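Local coordinates for protein propionate kinase (Francisella tularensis subsp. tularensis, PDB 3KHY) that probably catalyses the reversible, magnesium-dependent transfer of a phosphoryl group from ATP to acetate, or to propionate, yielding the acyl phosphate and ADP, at residues A[89-94]-A[165-170]; A[105-110]-A[139-144]. All coordinates share one frame; numbering follows the deposited sequence.

Along the chain the four segments come in the order 89-94, 105-110, 139-144, 165-170, so the whole of interaction 2 lies within the stretch of chain that interaction 1 brackets. Their centres are about 10 Å apart, on the same side of the centre of the chain. Interaction 2 joins helix 101-109 to strand 137-141 of the large mixed sheet, whereas interaction 1 pairs two loops, one of which leaves strand 79-86 of that sheet. Loop 89-94 meets interaction 2 directly: Gly89 N lies 2.9 Å from Thr143 OG1, probably hydrogen-bonded, and Phe93 rests on helix 101-109. The loop 89-94 is thereby joined to the neighbourhood of the predicted active-site residue Asp142.

Interaction 1 (A[89-94]-A[165-170]); sequences GGQYFS and KHNIRK
Gln91 and Arg169 meet from two irregular backbone segments: 89-94 makes a turn in which Phe93 N bonds to Gly89 O at 3.3 Å, and 165-170 leaves helix 160-164 through Asn167 before running out extended at Arg169. Both changes of direction use positive phi, at Gly90 (50°) and at Asn167 (62°). Glycine, with no side chain, accepts such angles easily, and asparagine does so more readily than most other residues.

The contact is a stack of two flat polar groups. The amide of Gln91 lies over one face of the Arg169 guanidinium with the planes 16° apart, and NE2 sits above the centre of that group, 3.4 Å from Arg169 CZ. The two side chains run at about a right angle to each other. Gln91 CD is 3.6 Å from Arg169 CD, which extends the overlap to the aliphatic part of the arginine. Gln91 reaches across because its chain stays extended beyond CG, while Arg169 bends at chi3, turning its end toward the amide. No direct hydrogen bond joins the pair. A water makes the link instead, donating to Gln91 OE1 at 2.8 Å and accepting from Arg169 NH1 at 2.7 Å. Stack and water bridge together should restrain rotation of the amide. Glutamine suits this place, since its flat amide can stack and still offer an oxygen to the water; arginine matches it with a broad, flat guanidinium face and an N-H that still reaches the water.

Arg169 is buried and also packs on Ser151 and Ala154 of helix 151-154 and on Glu155 just beyond it, while Gln91 leans on Tyr171. Close by, Ile168 packs against Tyr244 of the second subunit. The contact thus joins the loop between strands 79-86 and 97-98 to the loop between helices 160-164 and 175-188, beside the dimer interface.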
loop_
_atom_site.group_PDB
_atom_site.type_symbol
_atom_site.label_atom_id
_atom_site.label_comp_id
_atom_site.label_asym_id
_atom_site.label_seq_id
_atom_site.Cartn_x
_atom_site.Cartn_y
_atom_site.Cartn_z
ATOM N N GLY A 89 -21.395 -2.437 2.956
ATOM C CA GLY A 89 -22.389 -3.105 2.119
ATOM C C GLY A 89 -21.825 -4.089 1.102
ATOM O O GLY A 89 -22.532 -4.530 0.182
ATOM N N GLY A 90 -20.550 -4.439 1.259
ATOM C CA GLY A 90 -19.907 -5.416 0.390
ATOM C C GLY A 90 -20.119 -5.102 -1.079
ATOM O O GLY A 90 -20.161 -3.936 -1.476
ATOM N N GLN A 91 -20.268 -6.143 -1.888
ATOM C CA GLN A 91 -20.546 -5.953 -3.307
ATOM C C GLN A 91 -22.040 -5.937 -3.602
ATOM O O GLN A 91 -22.445 -5.766 -4.747
ATOM C CB GLN A 91 -19.847 -7.022 -4.149
ATOM C CG GLN A 91 -18.340 -6.845 -4.214
ATOM C CD GLN A 91 -17.706 -7.717 -5.275
ATOM O OE1 GLN A 91 -17.344 -8.867 -5.013
ATOM N NE2 GLN A 91 -17.571 -7.178 -6.483
ATOM N N TYR A 92 -22.853 -6.094 -2.563
ATOM C CA TYR A 92 -24.302 -6.089 -2.712
ATOM C C TYR A 92 -24.874 -4.716 -3.035
ATOM O O TYR A 92 -25.863 -4.609 -3.754
ATOM C CB TYR A 92 -24.975 -6.579 -1.431
ATOM C CG TYR A 92 -24.750 -8.033 -1.112
ATOM C CD1 TYR A 92 -25.438 -9.028 -1.798
ATOM C CD2 TYR A 92 -23.877 -8.413 -0.102
ATOM C CE1 TYR A 92 -25.247 -10.367 -1.499
ATOM C CE2 TYR A 92 -23.677 -9.745 0.202
ATOM C CZ TYR A 92 -24.366 -10.719 -0.500
ATOM O OH TYR A 92 -24.171 -12.046 -0.199
ATOM N N PHE A 93 -24.285 -3.663 -2.474
ATOM C CA PHE A 93 -24.910 -2.349 -2.568
ATOM C C PHE A 93 -24.022 -1.302 -3.214
ATOM O O PHE A 93 -22.965 -0.957 -2.679
ATOM C CB PHE A 93 -25.344 -1.867 -1.190
ATOM C CG PHE A 93 -26.363 -2.758 -0.529
ATOM C CD1 PHE A 93 -27.684 -2.734 -0.933
ATOM C CD2 PHE A 93 -26.001 -3.609 0.501
ATOM C CE1 PHE A 93 -28.633 -3.548 -0.323
ATOM C CE2 PHE A 93 -26.950 -4.423 1.119
ATOM C CZ PHE A 93 -28.263 -4.385 0.703
ATOM N N SER A 94 -24.469 -0.791 -4.358
ATOM C CA SER A 94 -23.754 0.264 -5.065
ATOM C C SER A 94 -24.527 1.573 -4.967
ATOM O O SER A 94 -24.151 2.571 -5.581
ATOM C CB SER A 94 -23.574 -0.125 -6.532
ATOM O OG SER A 94 -24.840 -0.269 -7.149
ATOM N N LYS A 165 -14.903 -16.255 -3.682
ATOM C CA LYS A 165 -15.701 -16.976 -2.695
ATOM C C LYS A 165 -15.781 -16.183 -1.393
ATOM O O LYS A 165 -16.830 -16.108 -0.767
ATOM C CB LYS A 165 -15.122 -18.367 -2.430
ATOM C CG LYS A 165 -15.957 -19.219 -1.483
ATOM C CD LYS A 165 -15.376 -20.620 -1.399
ATOM C CE LYS A 165 -16.127 -21.475 -0.394
ATOM N NZ LYS A 165 -15.573 -22.862 -0.344
ATOM N N HIS A 166 -14.669 -15.570 -0.997
ATOM C CA HIS A 166 -14.617 -14.933 0.313
ATOM C C HIS A 166 -14.654 -13.406 0.262
ATOM O O HIS A 166 -14.548 -12.745 1.294
ATOM C CB HIS A 166 -13.424 -15.462 1.119
ATOM C CG HIS A 166 -13.482 -16.941 1.357
ATOM N ND1 HIS A 166 -12.664 -17.840 0.701
ATOM C CD2 HIS A 166 -14.295 -17.683 2.146
ATOM C CE1 HIS A 166 -12.948 -19.066 1.097
ATOM N NE2 HIS A 166 -13.936 -19.001 1.971
ATOM N N ASN A 167 -14.822 -12.860 -0.940
ATOM C CA ASN A 167 -15.122 -11.440 -1.100
ATOM C C ASN A 167 -14.027 -10.508 -0.576
ATOM O O ASN A 167 -14.311 -9.391 -0.138
ATOM C CB ASN A 167 -16.451 -11.126 -0.411
ATOM C CG ASN A 167 -17.582 -12.003 -0.924
ATOM O OD1 ASN A 167 -17.859 -12.034 -2.123
ATOM N ND2 ASN A 167 -18.226 -12.734 -0.022
ATOM N N ILE A 168 -12.783 -10.978 -0.604
ATOM C CA ILE A 168 -11.667 -10.161 -0.160
ATOM C C ILE A 168 -11.178 -9.310 -1.320
ATOM O O ILE A 168 -10.679 -9.835 -2.324
ATOM C CB ILE A 168 -10.509 -11.015 0.395
ATOM C CG1 ILE A 168 -11.001 -11.855 1.576
ATOM C CG2 ILE A 168 -9.335 -10.132 0.801
ATOM C CD1 ILE A 168 -10.008 -12.905 2.039
ATOM N N ARG A 169 -11.337 -7.999 -1.171
ATOM C CA ARG A 169 -10.947 -7.008 -2.189
ATOM C C ARG A 169 -10.986 -5.641 -1.512
ATOM O O ARG A 169 -11.418 -5.521 -0.366
ATOM C CB ARG A 169 -11.936 -7.003 -3.363
ATOM C CG ARG A 169 -13.347 -6.597 -2.917
ATOM C CD ARG A 169 -14.459 -6.926 -3.906
ATOM N NE ARG A 169 -14.440 -6.119 -5.125
ATOM C CZ ARG A 169 -14.249 -6.615 -6.348
ATOM N NH1 ARG A 169 -14.050 -7.920 -6.499
ATOM N NH2 ARG A 169 -14.254 -5.813 -7.423
ATOM N N LYS A 170 -10.531 -4.615 -2.220
ATOM C CA LYS A 170 -10.659 -3.260 -1.729
ATOM C C LYS A 170 -12.111 -2.791 -1.858
ATOM O O LYS A 170 -12.696 -2.886 -2.941
ATOM C CB LYS A 170 -9.750 -2.334 -2.537
ATOM C CG LYS A 170 -9.930 -0.845 -2.182
ATOM C CD LYS A 170 -8.968 0.009 -2.990
ATOM C CE LYS A 170 -7.608 0.011 -2.304
ATOM N NZ LYS A 170 -6.696 1.009 -2.864
HETATM O O HOH W 1 -14.859 -10.203 -5.215
#

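Interaction 2 (A[105-110]-A[139-144]); sequences EKIKAC and AVFDTA
Ile107 of helix 101-109 makes both apolar contacts to strand 137-141, one through each of two atoms of the same branch. Its CG1 approaches the rim of the Phe141 ring close to the ring plane, 3.9 Å from CE1, so the isoleucine meets an edge and not a face. From there the branch runs on, with chi2 at 175°, and its end carbon CD1 comes within 4.1 Å of Ala139 CB. A branched, purely hydrocarbon side chain suits this buried place, since two atoms of one branch can touch two strand residues, and the small alanine lets the helix side chain come close to the strand. The alpha carbons of Ile107 and Ala139 are still 9.1 Å apart, a spacing that the side chains bridge.

This is a helix laid on a sheet in an actin-like ATPase (ASKHA) fold, to which the acetokinase family belongs. Strand 137-141 runs parallel to strand 79-86, the chain between them passing through strand 97-98 and helices 101-109 and 118-131, and Ile122 of the latter helix also touches Ile107. Phe141 in turn stacks with Phe93.

No hydrogen bond crosses between the two segments; each has its own. The helix is held by Ala109 N to Glu105 O at 3.0 Å, and Cys110 N bonds to Ile107 O. Ala139 pairs through its backbone with Val97, and Val140 with Val86. Past the strand, Ala144 N reaches Phe141 O at 3.2 Å as the chain turns.

A salt bridge lies at that turn. Asp142, the predicted proton donor or acceptor, follows directly on Phe141, and its OD1 pairs with NE of Arg85, the predicted substrate-binding arginine.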
loop_
_atom_site.group_PDB
_atom_site.type_symbol
_atom_site.label_atom_id
_atom_site.label_comp_id
_atom_site.label_asym_id
_atom_site.label_seq_id
_atom_site.Cartn_x
_atom_site.Cartn_y
_atom_site.Cartn_z
ATOM N N GLU A 105 -31.637 -8.889 4.517
ATOM C CA GLU A 105 -30.901 -10.139 4.350
ATOM C C GLU A 105 -29.494 -9.857 3.828
ATOM O O GLU A 105 -28.512 -10.409 4.328
ATOM C CB GLU A 105 -31.630 -11.093 3.393
ATOM C CG GLU A 105 -32.921 -11.678 3.948
ATOM C CD GLU A 105 -33.611 -12.630 2.975
ATOM O OE1 GLU A 105 -32.977 -13.029 1.971
ATOM O OE2 GLU A 105 -34.788 -12.980 3.221
ATOM N N LYS A 106 -29.408 -8.995 2.822
ATOM C CA LYS A 106 -28.126 -8.638 2.223
ATOM C C LYS A 106 -27.199 -7.941 3.213
ATOM O O LYS A 106 -26.012 -8.263 3.302
ATOM C CB LYS A 106 -28.343 -7.753 0.998
ATOM C CG LYS A 106 -29.029 -8.445 -0.163
ATOM C CD LYS A 106 -29.187 -7.472 -1.316
ATOM C CE LYS A 106 -29.959 -8.087 -2.465
ATOM N NZ LYS A 106 -30.199 -7.064 -3.519
ATOM N N ILE A 107 -27.735 -6.972 3.948
ATOM C CA ILE A 107 -26.962 -6.307 4.990
ATOM C C ILE A 107 -26.424 -7.331 5.986
ATOM O O ILE A 107 -25.268 -7.260 6.407
ATOM C CB ILE A 107 -27.808 -5.266 5.747
ATOM C CG1 ILE A 107 -28.173 -4.115 4.810
ATOM C CG2 ILE A 107 -27.037 -4.736 6.952
ATOM C CD1 ILE A 107 -29.105 -3.100 5.428
ATOM N N LYS A 108 -27.264 -8.293 6.355
ATOM C CA LYS A 108 -26.857 -9.321 7.300
ATOM C C LYS A 108 -25.700 -10.156 6.738
ATOM O O LYS A 108 -24.843 -10.619 7.483
ATOM C CB LYS A 108 -28.050 -10.213 7.652
ATOM C CG LYS A 108 -27.699 -11.451 8.466
ATOM C CD LYS A 108 -28.939 -12.274 8.813
ATOM C CE LYS A 108 -29.708 -11.695 10.002
ATOM N NZ LYS A 108 -30.304 -10.346 9.751
ATOM N N ALA A 109 -25.674 -10.342 5.424
ATOM C CA ALA A 109 -24.625 -11.144 4.799
ATOM C C ALA A 109 -23.281 -10.419 4.806
ATOM O O ALA A 109 -22.239 -11.032 4.563
ATOM C CB ALA A 109 -25.018 -11.543 3.387
ATOM N N CYS A 110 -23.309 -9.122 5.113
ATOM C CA CYS A 110 -22.100 -8.294 5.140
ATOM C C CYS A 110 -21.495 -8.214 6.543
ATOM O O CYS A 110 -20.503 -7.521 6.760
ATOM C CB CYS A 110 -22.415 -6.877 4.644
ATOM S SG CYS A 110 -22.835 -6.762 2.886
ATOM N N ALA A 139 -31.132 2.654 3.966
ATOM C CA ALA A 139 -29.749 2.382 4.357
ATOM C C ALA A 139 -28.782 3.052 3.370
ATOM O O ALA A 139 -28.942 2.925 2.153
ATOM C CB ALA A 139 -29.500 0.893 4.403
ATOM N N VAL A 140 -27.799 3.773 3.905
ATOM C CA VAL A 140 -26.802 4.468 3.099
ATOM C C VAL A 140 -25.421 3.946 3.502
ATOM O O VAL A 140 -25.008 4.106 4.657
ATOM C CB VAL A 140 -26.867 5.985 3.341
ATOM C CG1 VAL A 140 -25.840 6.716 2.478
ATOM C CG2 VAL A 140 -28.287 6.519 3.076
ATOM N N PHE A 141 -24.715 3.340 2.553
ATOM C CA PHE A 141 -23.502 2.570 2.843
ATOM C C PHE A 141 -22.216 3.359 2.591
ATOM O O PHE A 141 -22.071 3.981 1.539
ATOM C CB PHE A 141 -23.487 1.296 1.988
ATOM C CG PHE A 141 -24.760 0.505 2.065
ATOM C CD1 PHE A 141 -24.914 -0.489 3.019
ATOM C CD2 PHE A 141 -25.813 0.776 1.204
ATOM C CE1 PHE A 141 -26.104 -1.215 3.107
ATOM C CE2 PHE A 141 -27.001 0.061 1.282
ATOM C CZ PHE A 141 -27.145 -0.938 2.236
ATOM N N ASP A 142 -21.283 3.309 3.546
ATOM C CA ASP A 142 -19.993 3.998 3.418
ATOM C C ASP A 142 -19.173 3.425 2.268
ATOM O O ASP A 142 -18.194 4.031 1.835
ATOM C CB ASP A 142 -19.162 3.859 4.699
ATOM C CG ASP A 142 -19.780 4.574 5.893
ATOM O OD1 ASP A 142 -20.672 5.429 5.706
ATOM O OD2 ASP A 142 -19.363 4.272 7.030
ATOM N N THR A 143 -19.558 2.243 1.798
ATOM C CA THR A 143 -18.809 1.554 0.747
ATOM C C THR A 143 -19.425 1.728 -0.646
ATOM O O THR A 143 -18.762 1.481 -1.651
ATOM C CB THR A 143 -18.699 0.048 1.041
ATOM O OG1 THR A 143 -19.999 -0.456 1.378
ATOM C CG2 THR A 143 -17.733 -0.219 2.208
ATOM N N ALA A 144 -20.679 2.165 -0.714
ATOM C CA ALA A 144 -21.412 2.156 -1.993
ATOM C C ALA A 144 -20.758 3.008 -3.088
ATOM O O ALA A 144 -20.644 2.570 -4.240
ATOM C CB ALA A 144 -22.851 2.599 -1.781
#